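Local coordinates for protein (R)-specific secondary-alkylsulfatase (Pseudomonas sp., PDB 4AXH) that hydrolyses (R)-secondary-alkyl sulfates with strict inversion of configuration, releasing (S)-secondary alcohols and sulfate at a centre that holds two zinc ions, at residues A241-S247 against A515-N519; E326-A330 against A426-Y431; G345-L351 against V365-L369. All coordinates share one frame; numbering follows the deposited sequence.

Contact 1. Residues A241-S247 against A515-N519; sequences AQAQVDS and ALWRN
Arg518, in the first turn of helix 515-529, reaches out to the loop 241-247 and takes hold of the carbonyl oxygen of Ala243. Its CB leaves the helix toward the loop, and CG stands opposite the backbone N (chi1 -171°), which sends the extended chain straight across. Arg518 CD lies 3.8 Å from Val245 CG2, the two side chains meeting at about a right angle. Next along, Arg518 NE donates to Ala243 O over 2.8 Å, and Arg518 NH2 adds a second bond to the same oxygen at 3.1 Å; the oxygen lies almost in the guanidinium plane, gripped side-on by NE and NH2. Arg518 NH2 also comes within 2.9 Å of Ala241 O.

One helical position on, the Asn519 amide serves both ways. Its OD1 accepts from Gln244 NE2 at 3.0 Å, the two amide planes only 22° apart, while its ND2 donates to Ser247 OG at 3.0 Å and also to Gln232 O. Gln244 has a second anchor in Tyr89, through OE1. Small Ala515 suits the close approach here, its CB 3.6 Å from Asp246 O.

The loop belongs to the metallo-beta-lactamase part of the chain and the helix to the dimerisation region. An arginine takes up the Ala243 carbonyl, probably helped by the loop's irregular backbone, and with asparagine it satisfies polar groups in a buried contact while joining the two regions.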
loop_
_atom_site.group_PDB
_atom_site.type_symbol
_atom_site.label_atom_id
_atom_site.label_comp_id
_atom_site.label_asym_id
_atom_site.label_seq_id
_atom_site.Cartn_x
_atom_site.Cartn_y
_atom_site.Cartn_z
ATOM N N ALA A 241 24.162 -13.522 23.607
ATOM C CA ALA A 241 23.145 -12.916 24.481
ATOM C C ALA A 241 23.142 -11.398 24.481
ATOM O O ALA A 241 22.103 -10.803 24.790
ATOM C CB ALA A 241 23.274 -13.455 25.891
ATOM N N GLN A 242 24.283 -10.768 24.100
ATOM C CA GLN A 242 24.433 -9.310 24.005
ATOM C C GLN A 242 24.251 -8.799 22.562
ATOM O O GLN A 242 24.231 -7.584 22.346
ATOM C CB GLN A 242 25.790 -8.870 24.581
ATOM C CG GLN A 242 25.808 -8.773 26.104
ATOM C CD GLN A 242 26.716 -7.668 26.582
ATOM O OE1 GLN A 242 27.829 -8.036 27.182
ATOM N NE2 GLN A 242 26.433 -6.481 26.414
ATOM N N ALA A 243 24.121 -9.727 21.583
ATOM C CA ALA A 243 23.965 -9.410 20.159
ATOM C C ALA A 243 22.813 -10.228 19.433
ATOM O O ALA A 243 21.689 -10.252 19.947
ATOM C CB ALA A 243 25.302 -9.557 19.456
ATOM N N GLN A 244 23.087 -10.876 18.259
ATOM C CA GLN A 244 22.106 -11.638 17.495
ATOM C C GLN A 244 21.741 -12.949 18.168
ATOM O O GLN A 244 22.624 -13.737 18.482
ATOM C CB GLN A 244 22.605 -11.894 16.073
ATOM C CG GLN A 244 21.505 -11.855 15.005
ATOM C CD GLN A 244 20.912 -13.211 14.743
ATOM O OE1 GLN A 244 21.528 -14.260 14.979
ATOM N NE2 GLN A 244 19.712 -13.219 14.237
ATOM N N VAL A 245 20.441 -13.192 18.402
ATOM C CA VAL A 245 20.014 -14.423 19.059
ATOM C C VAL A 245 19.067 -15.306 18.235
ATOM O O VAL A 245 19.107 -16.531 18.379
ATOM C CB VAL A 245 19.495 -14.229 20.513
ATOM C CG1 VAL A 245 20.572 -13.653 21.414
ATOM C CG2 VAL A 245 18.223 -13.389 20.571
ATOM N N ASP A 246 18.191 -14.689 17.410
ATOM C CA ASP A 246 17.171 -15.384 16.629
ATOM C C ASP A 246 16.555 -14.447 15.589
ATOM O O ASP A 246 16.744 -13.228 15.650
ATOM C CB ASP A 246 16.057 -15.892 17.589
ATOM C CG ASP A 246 15.179 -16.983 17.018
ATOM O OD1 ASP A 246 15.709 -18.065 16.709
ATOM O OD2 ASP A 246 13.945 -16.770 16.933
ATOM N N SER A 247 15.787 -15.026 14.649
ATOM C CA SER A 247 15.083 -14.248 13.636
ATOM C C SER A 247 13.572 -14.573 13.563
ATOM O O SER A 247 12.925 -14.329 12.537
ATOM C CB SER A 247 15.785 -14.301 12.282
ATOM O OG SER A 247 16.969 -13.519 12.303
ATOM N N ALA A 515 12.135 -10.352 17.212
ATOM C CA ALA A 515 13.437 -10.781 16.720
ATOM C C ALA A 515 13.966 -9.873 15.640
ATOM O O ALA A 515 15.159 -9.601 15.623
ATOM C CB ALA A 515 13.362 -12.194 16.213
ATOM N N LEU A 516 13.092 -9.383 14.753
ATOM C CA LEU A 516 13.461 -8.484 13.663
ATOM C C LEU A 516 13.813 -7.128 14.256
ATOM O O LEU A 516 14.811 -6.542 13.867
ATOM C CB LEU A 516 12.306 -8.404 12.642
ATOM C CG LEU A 516 12.286 -9.464 11.501
ATOM C CD1 LEU A 516 12.761 -10.827 11.931
ATOM C CD2 LEU A 516 10.934 -9.606 10.886
ATOM N N TRP A 517 13.062 -6.663 15.276
ATOM C CA TRP A 517 13.344 -5.391 15.953
ATOM C C TRP A 517 14.674 -5.499 16.662
ATOM O O TRP A 517 15.438 -4.544 16.645
ATOM C CB TRP A 517 12.230 -5.033 16.933
ATOM C CG TRP A 517 10.973 -4.471 16.298
ATOM C CD1 TRP A 517 10.356 -4.906 15.156
ATOM C CD2 TRP A 517 10.104 -3.464 16.866
ATOM N NE1 TRP A 517 9.222 -4.158 14.918
ATOM C CE2 TRP A 517 9.032 -3.280 15.961
ATOM C CE3 TRP A 517 10.168 -2.653 18.017
ATOM C CZ2 TRP A 517 8.052 -2.295 16.157
ATOM C CZ3 TRP A 517 9.188 -1.712 18.220
ATOM C CH2 TRP A 517 8.147 -1.530 17.293
ATOM N N ARG A 518 14.978 -6.670 17.243
ATOM C CA ARG A 518 16.260 -6.906 17.911
ATOM C C ARG A 518 17.417 -6.872 16.902
ATOM O O ARG A 518 18.438 -6.243 17.191
ATOM C CB ARG A 518 16.279 -8.191 18.769
ATOM C CG ARG A 518 17.551 -8.261 19.605
ATOM C CD ARG A 518 17.838 -9.623 20.185
ATOM N NE ARG A 518 19.131 -9.662 20.870
ATOM C CZ ARG A 518 19.294 -9.429 22.171
ATOM N NH1 ARG A 518 18.261 -9.073 22.926
ATOM N NH2 ARG A 518 20.494 -9.533 22.724
ATOM N N ASN A 519 17.254 -7.519 15.721
ATOM C CA ASN A 519 18.258 -7.503 14.655
ATOM C C ASN A 519 18.483 -6.065 14.145
ATOM O O ASN A 519 19.623 -5.686 13.907
ATOM C CB ASN A 519 17.846 -8.406 13.508
ATOM C CG ASN A 519 17.872 -9.901 13.780
ATOM O OD1 ASN A 519 18.662 -10.405 14.578
ATOM N ND2 ASN A 519 17.050 -10.667 13.056
#

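Contact 2. Residues E326-A330 against A426-Y431; sequences EVRDA and AVYQRY
Asp329 and Arg430 are brought face to face by their torsions: in Asp329, CG is trans to the backbone N (chi1 -176°), and the Arg430 chain bends at chi2 (136°), laying its guanidinium flat against the carboxylate. Asp329 is the N-cap of helix 330-344, and its OD1 makes weak hydrogen bonds to the N of Lys331 and of Ala332. The same carboxylate lies over one face of the guanidinium, planes 14° apart and Asp329 CG 3.6 Å above, displaced toward the rim. Asp329 OD2 and Arg430 NH2, 3.6 Å apart, form a long salt bridge that rests on charge alone, since the oxygen sits well out of the guanidinium plane. The negative charge of the carboxylate is probably favoured by both the helix N-terminus and the guanidinium. At the dimer interface, Glu326 forms a salt bridge with Arg430 of the second subunit; the reciprocal pair is long and weak.

Val327 supplies the apolar half, joining the metallo-beta-lactamase loop 326-330 to helix 420-431 of the dimerisation region. Its compact branched side chain fits against the helix: Val327 CG1 meets Ala426 CB at 3.9 Å, where a small residue lets the loop come close, and Val327 CG2 packs on Arg430 CB at 3.6 Å. Gln429 extends alongside, and its OE1 accepts from the N of Phe434 of the second subunit.

Arg328 turns away from the helix toward the sulfate site, of which it is part, and its NH1 hydrogen-bonds to Asn318 O. The Gln429 amide is held against the valine, its NE2 3.5 Å from Val327 CG1.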
loop_
_atom_site.group_PDB
_atom_site.type_symbol
_atom_site.label_atom_id
_atom_site.label_comp_id
_atom_site.label_asym_id
_atom_site.label_seq_id
_atom_site.Cartn_x
_atom_site.Cartn_y
_atom_site.Cartn_z
ATOM N N GLU A 326 5.603 -4.015 -0.749
ATOM C CA GLU A 326 4.215 -3.562 -0.878
ATOM C C GLU A 326 3.434 -4.226 0.295
ATOM O O GLU A 326 3.685 -5.397 0.615
ATOM C CB GLU A 326 3.591 -4.028 -2.211
ATOM C CG GLU A 326 4.228 -3.454 -3.463
ATOM C CD GLU A 326 3.673 -3.943 -4.787
ATOM O OE1 GLU A 326 2.563 -4.523 -4.805
ATOM O OE2 GLU A 326 4.353 -3.735 -5.819
ATOM N N VAL A 327 2.508 -3.472 0.933
ATOM C CA VAL A 327 1.648 -3.972 2.011
ATOM C C VAL A 327 0.854 -5.187 1.577
ATOM O O VAL A 327 0.455 -5.275 0.419
ATOM C CB VAL A 327 0.683 -2.923 2.602
ATOM C CG1 VAL A 327 1.200 -2.349 3.901
ATOM C CG2 VAL A 327 0.338 -1.827 1.608
ATOM N N ARG A 328 0.594 -6.091 2.520
ATOM C CA ARG A 328 -0.198 -7.300 2.319
ATOM C C ARG A 328 -1.632 -7.069 2.804
ATOM O O ARG A 328 -1.893 -6.103 3.528
ATOM C CB ARG A 328 0.452 -8.489 3.044
ATOM C CG ARG A 328 1.697 -8.917 2.367
ATOM C CD ARG A 328 2.624 -9.530 3.342
ATOM N NE ARG A 328 3.742 -10.212 2.664
ATOM C CZ ARG A 328 4.818 -10.687 3.294
ATOM N NH1 ARG A 328 4.929 -10.569 4.625
ATOM N NH2 ARG A 328 5.801 -11.270 2.601
ATOM N N ASP A 329 -2.565 -7.917 2.352
ATOM C CA ASP A 329 -3.976 -7.821 2.728
ATOM C C ASP A 329 -4.299 -8.852 3.829
ATOM O O ASP A 329 -4.497 -10.065 3.547
ATOM C CB ASP A 329 -4.889 -8.012 1.493
ATOM C CG ASP A 329 -6.376 -7.836 1.745
ATOM O OD1 ASP A 329 -6.750 -7.438 2.888
ATOM O OD2 ASP A 329 -7.168 -8.068 0.796
ATOM N N ALA A 330 -4.412 -8.327 5.082
ATOM C CA ALA A 330 -4.772 -9.102 6.284
ATOM C C ALA A 330 -6.158 -9.714 6.146
ATOM O O ALA A 330 -6.351 -10.851 6.591
ATOM C CB ALA A 330 -4.689 -8.233 7.538
ATOM N N ALA A 426 0.689 -0.406 9.296
ATOM C CA ALA A 426 0.601 -0.932 7.932
ATOM C C ALA A 426 -0.815 -0.914 7.368
ATOM O O ALA A 426 -0.987 -0.563 6.191
ATOM C CB ALA A 426 1.204 -2.354 7.841
ATOM N N VAL A 427 -1.824 -1.335 8.183
ATOM C CA VAL A 427 -3.267 -1.361 7.778
ATOM C C VAL A 427 -3.710 0.112 7.486
ATOM O O VAL A 427 -4.410 0.345 6.505
ATOM C CB VAL A 427 -4.225 -2.121 8.768
ATOM C CG1 VAL A 427 -5.672 -2.162 8.260
ATOM C CG2 VAL A 427 -3.739 -3.547 9.028
ATOM N N TYR A 428 -3.229 1.083 8.300
ATOM C CA TYR A 428 -3.456 2.508 8.112
ATOM C C TYR A 428 -2.845 2.933 6.779
ATOM O O TYR A 428 -3.559 3.545 5.999
ATOM C CB TYR A 428 -2.876 3.328 9.265
ATOM C CG TYR A 428 -3.255 4.791 9.228
ATOM C CD1 TYR A 428 -2.542 5.703 8.444
ATOM C CD2 TYR A 428 -4.317 5.276 9.988
ATOM C CE1 TYR A 428 -2.880 7.058 8.423
ATOM C CE2 TYR A 428 -4.666 6.628 9.969
ATOM C CZ TYR A 428 -3.941 7.514 9.193
ATOM O OH TYR A 428 -4.301 8.838 9.196
ATOM N N GLN A 429 -1.556 2.596 6.511
ATOM C CA GLN A 429 -0.853 2.868 5.244
ATOM C C GLN A 429 -1.630 2.271 4.049
ATOM O O GLN A 429 -1.903 2.982 3.073
ATOM C CB GLN A 429 0.594 2.294 5.280
ATOM C CG GLN A 429 1.293 2.236 3.901
ATOM C CD GLN A 429 2.568 1.408 3.870
ATOM O OE1 GLN A 429 3.433 1.519 4.750
ATOM N NE2 GLN A 429 2.743 0.616 2.815
ATOM N N ARG A 430 -1.981 0.965 4.137
ATOM C CA ARG A 430 -2.725 0.276 3.082
ATOM C C ARG A 430 -4.069 0.951 2.706
ATOM O O ARG A 430 -4.328 1.125 1.526
ATOM C CB ARG A 430 -2.823 -1.251 3.334
ATOM C CG ARG A 430 -4.166 -1.892 3.002
ATOM C CD ARG A 430 -4.107 -3.209 2.246
ATOM N NE ARG A 430 -5.480 -3.593 1.920
ATOM C CZ ARG A 430 -5.873 -4.193 0.802
ATOM N NH1 ARG A 430 -4.991 -4.511 -0.133
ATOM N NH2 ARG A 430 -7.160 -4.462 0.602
ATOM N N TYR A 431 -4.882 1.365 3.687
ATOM C CA TYR A 431 -6.197 1.961 3.422
ATOM C C TYR A 431 -6.171 3.474 3.302
ATOM O O TYR A 431 -7.039 4.033 2.636
ATOM C CB TYR A 431 -7.244 1.547 4.492
ATOM C CG TYR A 431 -7.709 0.115 4.410
ATOM C CD1 TYR A 431 -8.669 -0.277 3.485
ATOM C CD2 TYR A 431 -7.196 -0.856 5.269
ATOM C CE1 TYR A 431 -9.090 -1.608 3.393
ATOM C CE2 TYR A 431 -7.638 -2.182 5.214
ATOM C CZ TYR A 431 -8.592 -2.559 4.278
ATOM O OH TYR A 431 -8.984 -3.894 4.191
#

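Contact 3. Residues G345-L351 against V365-L369; sequences GDRTDVL and VRTYL
Leu351 and Val365 lie at the tightly packed end of this contact, where strand 350-352 faces the start of helix 362-388. The chi1 of Leu351 is near 180° (177°), swinging CG away from its own N and carrying the branched end along the helix: Leu351 CD1 comes to 3.8 Å from Leu369 CD2, and Leu351 CD2 to 4.2 Å from Tyr368 CE1, crossing the tyrosine at about a right angle. Val365, wedged between strand and loop, has CG1 3.8 Å from Leu351 N and CG2 3.6 Å from Thr348 CG2; the threonine turns its methyl to the valine and its OG1 to Lys304 O, in a weak hydrogen bond. Branched aliphatic side chains suit this buried layer.

The strand belongs to the six-stranded mixed sheet of the metallo-beta-lactamase fold, an alpha-beta-beta-alpha architecture with helices outside the sheets. Strand 359-360 comes between the two segments in the chain and pairs with 350-352, and Val359 also touches Val365 and Tyr368. The Tyr368 hydroxyl is hydrogen-bonded to Gln353 NE2 and Ala312 O.

Toward solvent the contact becomes polar. Arg366 NE donates to Gly345 O over 2.9 Å, approaching from above the carbonyl plane, 60° out of it. With no side chain at Gly345, the arginine's CG and CD lie directly against its carbonyl. Exposed Asp346 stays at a distance, OD1 4.1 Å from Arg366 NE, and the guanidinium is instead paired through NH1 with Asp363.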
loop_
_atom_site.group_PDB
_atom_site.type_symbol
_atom_site.label_atom_id
_atom_site.label_comp_id
_atom_site.label_asym_id
_atom_site.label_seq_id
_atom_site.Cartn_x
_atom_site.Cartn_y
_atom_site.Cartn_z
ATOM N N GLY A 345 -9.875 -28.705 8.635
ATOM C CA GLY A 345 -9.899 -28.758 10.092
ATOM C C GLY A 345 -10.406 -30.036 10.724
ATOM O O GLY A 345 -9.783 -30.553 11.651
ATOM N N ASP A 346 -11.517 -30.582 10.191
ATOM C CA ASP A 346 -12.121 -31.832 10.686
ATOM C C ASP A 346 -11.412 -33.099 10.182
ATOM O O ASP A 346 -11.582 -34.163 10.798
ATOM C CB ASP A 346 -13.612 -31.892 10.343
ATOM C CG ASP A 346 -14.401 -30.637 10.692
ATOM O OD1 ASP A 346 -14.128 -30.039 11.766
ATOM O OD2 ASP A 346 -15.293 -30.255 9.895
ATOM N N ARG A 347 -10.581 -32.959 9.094
ATOM C CA ARG A 347 -9.775 -33.992 8.398
ATOM C C ARG A 347 -8.262 -33.932 8.696
ATOM O O ARG A 347 -7.479 -34.560 7.968
ATOM C CB ARG A 347 -9.906 -33.781 6.905
ATOM C CG ARG A 347 -11.184 -34.231 6.290
ATOM C CD ARG A 347 -11.005 -34.224 4.796
ATOM N NE ARG A 347 -11.195 -32.949 4.134
ATOM C CZ ARG A 347 -11.068 -32.806 2.823
ATOM N NH1 ARG A 347 -10.719 -33.841 2.065
ATOM N NH2 ARG A 347 -11.333 -31.643 2.249
ATOM N N THR A 348 -7.837 -33.166 9.717
ATOM C CA THR A 348 -6.410 -33.015 9.996
ATOM C C THR A 348 -5.997 -33.344 11.394
ATOM O O THR A 348 -6.609 -32.855 12.340
ATOM C CB THR A 348 -5.819 -31.728 9.394
ATOM O OG1 THR A 348 -4.431 -31.670 9.715
ATOM C CG2 THR A 348 -6.480 -30.486 9.893
ATOM N N ASP A 349 -4.967 -34.209 11.526
ATOM C CA ASP A 349 -4.436 -34.676 12.814
ATOM C C ASP A 349 -3.208 -33.892 13.232
ATOM O O ASP A 349 -2.979 -33.684 14.412
ATOM C CB ASP A 349 -4.113 -36.186 12.767
ATOM C CG ASP A 349 -5.318 -37.123 12.655
ATOM O OD1 ASP A 349 -6.480 -36.643 12.832
ATOM O OD2 ASP A 349 -5.107 -38.336 12.394
ATOM N N VAL A 350 -2.384 -33.499 12.273
ATOM C CA VAL A 350 -1.171 -32.738 12.538
ATOM C C VAL A 350 -0.975 -31.740 11.455
ATOM O O VAL A 350 -1.024 -32.094 10.291
ATOM C CB VAL A 350 0.089 -33.605 12.811
ATOM C CG1 VAL A 350 0.080 -34.887 11.996
ATOM C CG2 VAL A 350 1.383 -32.807 12.617
ATOM N N LEU A 351 -0.801 -30.482 11.838
ATOM C CA LEU A 351 -0.538 -29.384 10.920
ATOM C C LEU A 351 0.986 -29.220 10.793
ATOM O O LEU A 351 1.682 -29.200 11.803
ATOM C CB LEU A 351 -1.184 -28.095 11.445
ATOM C CG LEU A 351 -0.961 -26.828 10.641
ATOM C CD1 LEU A 351 -2.182 -25.998 10.641
ATOM C CD2 LEU A 351 0.148 -25.996 11.231
ATOM N N VAL A 365 -4.935 -28.202 16.439
ATOM C CA VAL A 365 -4.830 -27.630 15.095
ATOM C C VAL A 365 -5.986 -26.676 14.814
ATOM O O VAL A 365 -5.762 -25.597 14.270
ATOM C CB VAL A 365 -4.468 -28.580 13.894
ATOM C CG1 VAL A 365 -3.572 -29.746 14.296
ATOM C CG2 VAL A 365 -5.689 -29.075 13.144
ATOM N N ARG A 366 -7.214 -27.059 15.190
ATOM C CA ARG A 366 -8.434 -26.249 14.994
ATOM C C ARG A 366 -8.400 -24.934 15.785
ATOM O O ARG A 366 -8.811 -23.894 15.257
ATOM C CB ARG A 366 -9.677 -27.042 15.366
ATOM C CG ARG A 366 -10.156 -27.953 14.278
ATOM C CD ARG A 366 -11.171 -28.930 14.839
ATOM N NE ARG A 366 -10.905 -30.252 14.291
ATOM C CZ ARG A 366 -10.764 -31.355 15.008
ATOM N NH1 ARG A 366 -10.927 -31.322 16.326
ATOM N NH2 ARG A 366 -10.493 -32.509 14.412
ATOM N N THR A 367 -7.901 -24.987 17.052
ATOM C CA THR A 367 -7.735 -23.816 17.902
ATOM C C THR A 367 -6.647 -22.917 17.272
ATOM O O THR A 367 -6.827 -21.708 17.215
ATOM C CB THR A 367 -7.337 -24.255 19.330
ATOM O OG1 THR A 367 -8.418 -24.968 19.915
ATOM C CG2 THR A 367 -6.888 -23.081 20.246
ATOM N N TYR A 368 -5.529 -23.514 16.807
ATOM C CA TYR A 368 -4.400 -22.800 16.218
ATOM C C TYR A 368 -4.872 -22.027 14.990
ATOM O O TYR A 368 -4.747 -20.803 14.979
ATOM C CB TYR A 368 -3.262 -23.791 15.942
ATOM C CG TYR A 368 -2.004 -23.215 15.330
ATOM C CD1 TYR A 368 -1.902 -23.010 13.950
ATOM C CD2 TYR A 368 -0.867 -23.002 16.099
ATOM C CE1 TYR A 368 -0.728 -22.528 13.373
ATOM C CE2 TYR A 368 0.309 -22.505 15.530
ATOM C CZ TYR A 368 0.380 -22.305 14.162
ATOM O OH TYR A 368 1.543 -21.857 13.576
ATOM N N LEU A 369 -5.536 -22.697 14.047
ATOM C CA LEU A 369 -6.101 -22.072 12.851
ATOM C C LEU A 369 -7.058 -20.946 13.138
ATOM O O LEU A 369 -6.907 -19.864 12.580
ATOM C CB LEU A 369 -6.747 -23.100 11.926
ATOM C CG LEU A 369 -5.763 -23.988 11.182
ATOM C CD1 LEU A 369 -6.491 -24.931 10.263
ATOM C CD2 LEU A 369 -4.720 -23.140 10.452
#

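Along the chain the three contacts are nested: contact 3 inside the loop closed by contact 2, itself inside the long loop closed by contact 1. Their centres stand 26 to 31 Å apart and none touches another. Contacts 1 and 2 both join the metallo-beta-lactamase region to the alkyl sulfatase dimerisation region, through helices 515-529 and 420-431, whereas contact 3 sets helix 362-388 on the six-stranded sheet. That helix also links contacts 2 and 3, since further along it touches helix 420-431. Sulfate-binding residues lie in or beside contacts 1 and 2; Tyr417 is in the dimerisation region and the others in the metallo-beta-lactamase region, which suggests that the sulfate pocket lies where the two regions meet.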